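PDB 4WCG: ORF112 from Cyprinid herpesvirus 3, which binds left-handed Z-DNA through its Zalpha domain, the part present here, and is probably an inhibitor of the host's innate immune response. Local coordinates for residues 41-46 with 73-78. Residues are numbered along the deposited sequence; the frame is centred on the assembly and turned at random.
Sequences EMNLKI and NRHLYR. With SO4 (sulfate ion), chain F; nucleotides of chain D; nucleotides of chain C.
In the winged helix-turn-helix fold of the Zalpha domain, the inner side of the recognition helix 69-81 packs on helix 40-52 through His75, which meets Met42, Asn43 and Ile46, the segments crossing at 84°. Met42 CG sits squarely over one face of the His75 imidazole, a CH-pi contact 3.5 Å from the ring centroid. With CG anti to the backbone N (chi1 174°), the methionine lays its methylene on the ring, and the bend at chi2 leads SD and CE away. Asn43 OD1 comes in at the ring's edge, in its plane, 3.3 Å from His75 CD2, with the amide turned 71° against the imidazole. A water donates to Asn43 OD1 and to His75 O, 2.8 Å each; with the hydrogen bond from Asn43 ND2 to Glu40 OE1, it fixes the amide's turn. Ile46 CD1 lies 3.5 Å from His75 CB, and Ile46 CG2 meets Leu76 CD2 at 3.6 Å.

The opposite side of the helix faces Z-DNA: guanine DG5 of chain D brings C8 edge-on over the centre of the Tyr77 ring face. His75 ND1 is hydrogen-bonded to Glu71 O, which can only accept, so ND1 carries the proton; Ser39 N can only donate, so NE2 accepts. The imidazole is then probably neutral, fixed in rotation beneath the DNA-reading surface.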
ATOM      1  N   GLU A  41      -1.076   9.753  14.985  1.00 35.13           N
ATOM      2  CA  GLU A  41      -0.167  10.859  15.254  1.00 36.15           C
ATOM      3  C   GLU A  41       1.150  10.680  14.490  1.00 37.67           C
ATOM      4  O   GLU A  41       1.669  11.631  13.909  1.00 33.84           O
ATOM      5  CB  GLU A  41       0.093  10.981  16.755  1.00 48.42           C
ATOM      6  CG  GLU A  41       1.128  12.027  17.122  1.00 62.14           C
ATOM      7  CD  GLU A  41       1.004  12.473  18.565  1.00 79.87           C
ATOM      8  OE1 GLU A  41      -0.128  12.776  18.997  1.00 88.77           O
ATOM      9  OE2 GLU A  41       2.037  12.516  19.267  1.00 86.19           O
ATOM     10  N   MET A  42       1.680   9.459  14.490  1.00 33.46           N
ATOM     11  CA  MET A  42       2.898   9.155  13.736  1.00 31.21           C
ATOM     12  C   MET A  42       2.667   9.314  12.230  1.00 27.92           C
ATOM     13  O   MET A  42       3.513   9.846  11.508  1.00 25.40           O
ATOM     14  CB  MET A  42       3.390   7.736  14.058  1.00 30.41           C
ATOM     15  CG  MET A  42       4.566   7.271  13.214  1.00 36.19           C
ATOM     16  SD  MET A  42       6.036   8.299  13.407  1.00 38.74           S
ATOM     17  CE  MET A  42       6.689   7.688  14.954  1.00 42.55           C
ATOM     18  N   ASN A  43       1.512   8.859  11.761  1.00 26.07           N
ATOM     19  CA  ASN A  43       1.165   9.011  10.347  1.00 21.92           C
ATOM     20  C   ASN A  43       1.249  10.462   9.902  1.00 26.89           C
ATOM     21  O   ASN A  43       1.841  10.782   8.877  1.00 24.63           O
ATOM     22  CB  ASN A  43      -0.232   8.482  10.074  1.00 25.42           C
ATOM     23  CG  ASN A  43      -0.293   6.980  10.077  1.00 28.62           C
ATOM     24  OD1 ASN A  43       0.721   6.309   9.863  1.00 26.90           O
ATOM     25  ND2 ASN A  43      -1.478   6.439  10.321  1.00 29.85           N
ATOM     26  N   LEU A  44       0.660  11.349  10.696  1.00 27.36           N
ATOM     27  CA  LEU A  44       0.637  12.761  10.351  1.00 26.41           C
ATOM     28  C   LEU A  44       2.041  13.363  10.328  1.00 25.72           C
ATOM     29  O   LEU A  44       2.344  14.200   9.484  1.00 26.72           O
ATOM     30  CB  LEU A  44      -0.259  13.528  11.329  1.00 28.97           C
ATOM     31  CG  LEU A  44      -1.751  13.205  11.210  1.00 30.67           C
ATOM     32  CD1 LEU A  44      -2.559  13.918  12.278  1.00 34.16           C
ATOM     33  CD2 LEU A  44      -2.254  13.586   9.832  1.00 33.41           C
ATOM     34  N   LYS A  45       2.905  12.928  11.237  1.00 28.47           N
ATOM     35  CA  LYS A  45       4.272  13.436  11.262  1.00 28.42           C
ATOM     36  C   LYS A  45       5.046  12.992  10.013  1.00 24.14           C
ATOM     37  O   LYS A  45       5.833  13.749   9.450  1.00 26.71           O
ATOM     38  CB  LYS A  45       4.988  12.973  12.530  1.00 31.26           C
ATOM     39  CG  LYS A  45       4.384  13.547  13.810  1.00 37.16           C
ATOM     40  CD  LYS A  45       4.971  12.878  15.033  1.00 47.72           C
ATOM     41  CE  LYS A  45       4.429  13.501  16.311  1.00 62.66           C
ATOM     42  NZ  LYS A  45       5.131  12.978  17.518  1.00 75.02           N
ATOM     43  N   ILE A  46       4.825  11.754   9.597  1.00 23.89           N
ATOM     44  CA  ILE A  46       5.488  11.231   8.405  1.00 24.49           C
ATOM     45  C   ILE A  46       4.997  11.963   7.154  1.00 25.57           C
ATOM     46  O   ILE A  46       5.785  12.340   6.289  1.00 25.17           O
ATOM     47  CB  ILE A  46       5.239   9.728   8.272  1.00 21.86           C
ATOM     48  CG1 ILE A  46       5.949   8.985   9.404  1.00 21.49           C
ATOM     49  CG2 ILE A  46       5.725   9.216   6.914  1.00 24.25           C
ATOM     50  CD1 ILE A  46       5.595   7.515   9.481  1.00 23.08           C
ATOM     51  N   ASN A  73       8.789   2.596   8.756  1.00 17.62           N
ATOM     52  CA  ASN A  73       8.389   1.745   7.639  1.00 16.32           C
ATOM     53  C   ASN A  73       7.047   1.075   7.916  1.00 18.12           C
ATOM     54  O   ASN A  73       6.243   0.920   6.998  1.00 19.07           O
ATOM     55  CB  ASN A  73       9.471   0.698   7.326  1.00 17.95           C
ATOM     56  CG  ASN A  73      10.443   1.183   6.272  1.00 17.22           C
ATOM     57  OD1 ASN A  73      10.057   1.958   5.394  1.00 18.60           O
ATOM     58  ND2 ASN A  73      11.684   0.718   6.325  1.00 18.75           N
ATOM     59  N   ARG A  74       6.788   0.673   9.162  1.00 16.77           N
ATOM     60  CA  ARG A  74       5.500   0.053   9.461  1.00 17.67           C
ATOM     61  C   ARG A  74       4.376   1.028   9.095  1.00 20.01           C
ATOM     62  O   ARG A  74       3.351   0.636   8.492  1.00 20.70           O
ATOM     63  CB  ARG A  74       5.422  -0.349  10.936  1.00 21.16           C
ATOM     64  CG  ARG A  74       4.176  -1.181  11.267  1.00 22.88           C
ATOM     65  CD  ARG A  74       4.238  -1.780  12.653  1.00 30.43           C
ATOM     66  NE  ARG A  74       4.146  -0.759  13.685  1.00 35.08           N
ATOM     67  CZ  ARG A  74       5.168  -0.371  14.437  1.00 44.13           C
ATOM     68  NH1 ARG A  74       6.362  -0.908  14.250  1.00 40.95           N
ATOM     69  NH2 ARG A  74       4.994   0.556  15.369  1.00 40.46           N
ATOM     70  N   HIS A  75       4.570   2.294   9.454  1.00 18.73           N
ATOM     71  CA  HIS A  75       3.535   3.286   9.175  1.00 18.65           C
ATOM     72  C   HIS A  75       3.453   3.641   7.685  1.00 19.25           C
ATOM     73  O   HIS A  75       2.350   3.778   7.149  1.00 19.09           O
ATOM     74  CB  HIS A  75       3.753   4.535  10.031  1.00 19.01           C
ATOM     75  CG  HIS A  75       3.426   4.333  11.477  1.00 23.14           C
ATOM     76  ND1 HIS A  75       4.217   3.588  12.328  1.00 23.58           N
ATOM     77  CD2 HIS A  75       2.383   4.772  12.221  1.00 25.63           C
ATOM     78  CE1 HIS A  75       3.679   3.586  13.535  1.00 27.31           C
ATOM     79  NE2 HIS A  75       2.565   4.296  13.497  1.00 29.52           N
ATOM     80  N   LEU A  76       4.596   3.776   7.010  1.00 17.81           N
ATOM     81  CA  LEU A  76       4.594   4.062   5.567  1.00 16.26           C
ATOM     82  C   LEU A  76       3.843   2.989   4.795  1.00 17.52           C
ATOM     83  O   LEU A  76       2.980   3.277   3.955  1.00 18.09           O
ATOM     84  CB  LEU A  76       6.025   4.163   5.012  1.00 16.46           C
ATOM     85  CG  LEU A  76       6.792   5.439   5.360  1.00 15.49           C
ATOM     86  CD1 LEU A  76       8.287   5.248   5.081  1.00 19.69           C
ATOM     87  CD2 LEU A  76       6.244   6.601   4.518  1.00 18.14           C
ATOM     88  N   TYR A  77       4.171   1.730   5.063  1.00 16.96           N
ATOM     89  CA  TYR A  77       3.528   0.667   4.311  1.00 17.21           C
ATOM     90  C   TYR A  77       2.028   0.589   4.603  1.00 19.06           C
ATOM     91  O   TYR A  77       1.240   0.350   3.697  1.00 19.94           O
ATOM     92  CB  TYR A  77       4.213  -0.675   4.581  1.00 17.07           C
ATOM     93  CG  TYR A  77       5.474  -0.868   3.753  1.00 17.91           C
ATOM     94  CD1 TYR A  77       6.707  -0.390   4.195  1.00 17.97           C
ATOM     95  CD2 TYR A  77       5.415  -1.488   2.518  1.00 16.39           C
ATOM     96  CE1 TYR A  77       7.849  -0.566   3.434  1.00 15.47           C
ATOM     97  CE2 TYR A  77       6.540  -1.664   1.746  1.00 17.70           C
ATOM     98  CZ  TYR A  77       7.761  -1.198   2.208  1.00 16.43           C
ATOM     99  OH  TYR A  77       8.872  -1.387   1.419  1.00 18.23           O
ATOM    100  N   ARG A  78       1.613   0.792   5.849  1.00 17.83           N
ATOM    101  CA  ARG A  78       0.179   0.778   6.095  1.00 18.88           C
ATOM    102  C   ARG A  78      -0.522   1.965   5.422  1.00 19.99           C
ATOM    103  O   ARG A  78      -1.628   1.802   4.893  1.00 21.26           O
ATOM    104  CB  ARG A  78      -0.100   0.739   7.587  1.00 21.06           C
ATOM    105  CG  ARG A  78       0.286  -0.611   8.216  1.00 26.93           C
ATOM    106  CD  ARG A  78      -0.350  -1.836   7.514  1.00 29.89           C
ATOM    107  NE  ARG A  78      -0.100  -3.072   8.259  1.00 31.15           N
ATOM    108  CZ  ARG A  78      -0.529  -4.289   7.915  1.00 36.96           C
ATOM    109  NH1 ARG A  78      -1.247  -4.482   6.805  1.00 34.62           N
ATOM    110  NH2 ARG A  78      -0.240  -5.329   8.692  1.00 31.61           N
TER
HETATM  111  S   SO4 F 302      -2.842   8.011  17.804  0.75 73.21           S
HETATM  112  O1  SO4 F 302      -3.335   6.881  17.021  0.75 66.29           O
HETATM  113  O2  SO4 F 302      -2.685   9.177  16.941  0.75 74.32           O
HETATM  114  O3  SO4 F 302      -1.552   7.681  18.403  0.75 73.75           O
HETATM  115  O4  SO4 F 302      -3.801   8.320  18.862  0.75 77.88           O
ATOM    116  P    DG D   5      12.672  -2.388   8.385  1.00 18.01           P
ATOM    117  OP1  DG D   5      13.261  -1.247   7.725  1.00 19.71           O
ATOM    118  OP2  DG D   5      13.180  -2.778   9.678  1.00 19.84           O
ATOM    119  O5'  DG D   5      11.121  -2.108   8.470  1.00 18.08           O
ATOM    120  C5'  DG D   5      10.262  -3.078   9.002  1.00 18.63           C
ATOM    121  C4'  DG D   5       8.822  -2.665   8.826  1.00 17.00           C
ATOM    122  O4'  DG D   5       8.509  -2.545   7.431  1.00 18.33           O
ATOM    123  C3'  DG D   5       7.832  -3.673   9.393  1.00 19.33           C
ATOM    124  O3'  DG D   5       7.465  -3.202  10.674  1.00 22.47           O
ATOM    125  C2'  DG D   5       6.673  -3.644   8.415  1.00 19.69           C
ATOM    126  C1'  DG D   5       7.243  -3.086   7.130  1.00 18.71           C
ATOM    127  N9   DG D   5       7.410  -4.013   6.016  1.00 19.80           N
ATOM    128  C8   DG D   5       7.007  -3.796   4.728  1.00 20.33           C
ATOM    129  N7   DG D   5       7.342  -4.755   3.917  1.00 18.96           N
ATOM    130  C5   DG D   5       8.011  -5.661   4.720  1.00 17.95           C
ATOM    131  C6   DG D   5       8.594  -6.902   4.399  1.00 17.83           C
ATOM    132  O6   DG D   5       8.633  -7.467   3.317  1.00 19.28           O
ATOM    133  N1   DG D   5       9.188  -7.485   5.507  1.00 16.81           N
ATOM    134  C2   DG D   5       9.204  -6.948   6.764  1.00 16.58           C
ATOM    135  N2   DG D   5       9.819  -7.664   7.701  1.00 16.70           N
ATOM    136  N3   DG D   5       8.651  -5.794   7.078  1.00 17.11           N
ATOM    137  C4   DG D   5       8.071  -5.212   6.017  1.00 17.30           C
ATOM    138  P    DC D   4      12.169  -1.638   2.551  1.00 17.07           P
ATOM    139  OP1  DC D   4      11.105  -0.624   2.601  1.00 18.09           O
ATOM    140  OP2  DC D   4      13.514  -1.278   3.018  1.00 18.85           O
ATOM    141  O5'  DC D   4      11.674  -2.947   3.330  1.00 19.37           O
ATOM    142  C5'  DC D   4      10.793  -2.834   4.420  1.00 18.25           C
ATOM    143  C4'  DC D   4      11.260  -3.728   5.560  1.00 16.99           C
ATOM    144  O4'  DC D   4      11.158  -5.126   5.159  1.00 17.49           O
ATOM    145  C3'  DC D   4      12.715  -3.516   5.998  1.00 17.63           C
ATOM    146  O3'  DC D   4      12.809  -3.638   7.422  1.00 18.04           O
ATOM    147  C2'  DC D   4      13.435  -4.678   5.317  1.00 16.76           C
ATOM    148  C1'  DC D   4      12.382  -5.775   5.443  1.00 16.84           C
ATOM    149  N1   DC D   4      12.567  -6.872   4.471  1.00 16.26           N
ATOM    150  C2   DC D   4      13.244  -8.021   4.848  1.00 16.81           C
ATOM    151  O2   DC D   4      13.681  -8.098   6.003  1.00 17.46           O
ATOM    152  N3   DC D   4      13.415  -9.021   3.942  1.00 17.64           N
ATOM    153  C4   DC D   4      12.926  -8.884   2.706  1.00 16.39           C
ATOM    154  N4   DC D   4      13.110  -9.886   1.841  1.00 19.92           N
ATOM    155  C5   DC D   4      12.237  -7.705   2.299  1.00 18.77           C
ATOM    156  C6   DC D   4      12.073  -6.740   3.203  1.00 16.29           C
TER
ATOM    157  P    DG C   5      -4.823 -13.861   4.310  1.00 19.94           P
ATOM    158  OP1  DG C   5      -6.128 -13.533   3.843  1.00 22.15           O
ATOM    159  OP2  DG C   5      -4.424 -15.238   4.343  1.00 24.04           O
ATOM    160  O5'  DG C   5      -3.767 -13.069   3.431  1.00 20.92           O
ATOM    161  C5'  DG C   5      -2.402 -13.234   3.682  1.00 19.25           C
ATOM    162  C4'  DG C   5      -1.584 -12.300   2.823  1.00 19.33           C
ATOM    163  O4'  DG C   5      -1.982 -10.941   3.067  1.00 19.75           O
ATOM    164  C3'  DG C   5      -0.098 -12.375   3.131  1.00 19.19           C
ATOM    165  O3'  DG C   5       0.494 -13.257   2.198  1.00 21.86           O
ATOM    166  C2'  DG C   5       0.374 -10.949   2.950  1.00 21.18           C
ATOM    167  C1'  DG C   5      -0.862 -10.090   3.130  1.00 20.92           C
ATOM    168  N9   DG C   5      -0.956  -9.322   4.361  1.00 20.55           N
ATOM    169  C8   DG C   5      -1.260  -7.990   4.441  1.00 19.17           C
ATOM    170  N7   DG C   5      -1.332  -7.553   5.664  1.00 20.31           N
ATOM    171  C5   DG C   5      -1.062  -8.666   6.442  1.00 19.81           C
ATOM    172  C6   DG C   5      -1.009  -8.807   7.846  1.00 19.47           C
ATOM    173  O6   DG C   5      -1.192  -7.957   8.708  1.00 20.02           O
ATOM    174  N1   DG C   5      -0.707 -10.111   8.213  1.00 16.27           N
ATOM    175  C2   DG C   5      -0.511 -11.147   7.346  1.00 19.80           C
ATOM    176  N2   DG C   5      -0.245 -12.332   7.897  1.00 18.02           N
ATOM    177  N3   DG C   5      -0.578 -11.033   6.036  1.00 19.44           N
ATOM    178  C4   DG C   5      -0.838  -9.770   5.655  1.00 18.05           C
TER
HETATM  179  O   HOH W   1       0.211   3.737   8.983  1.00 28.25           O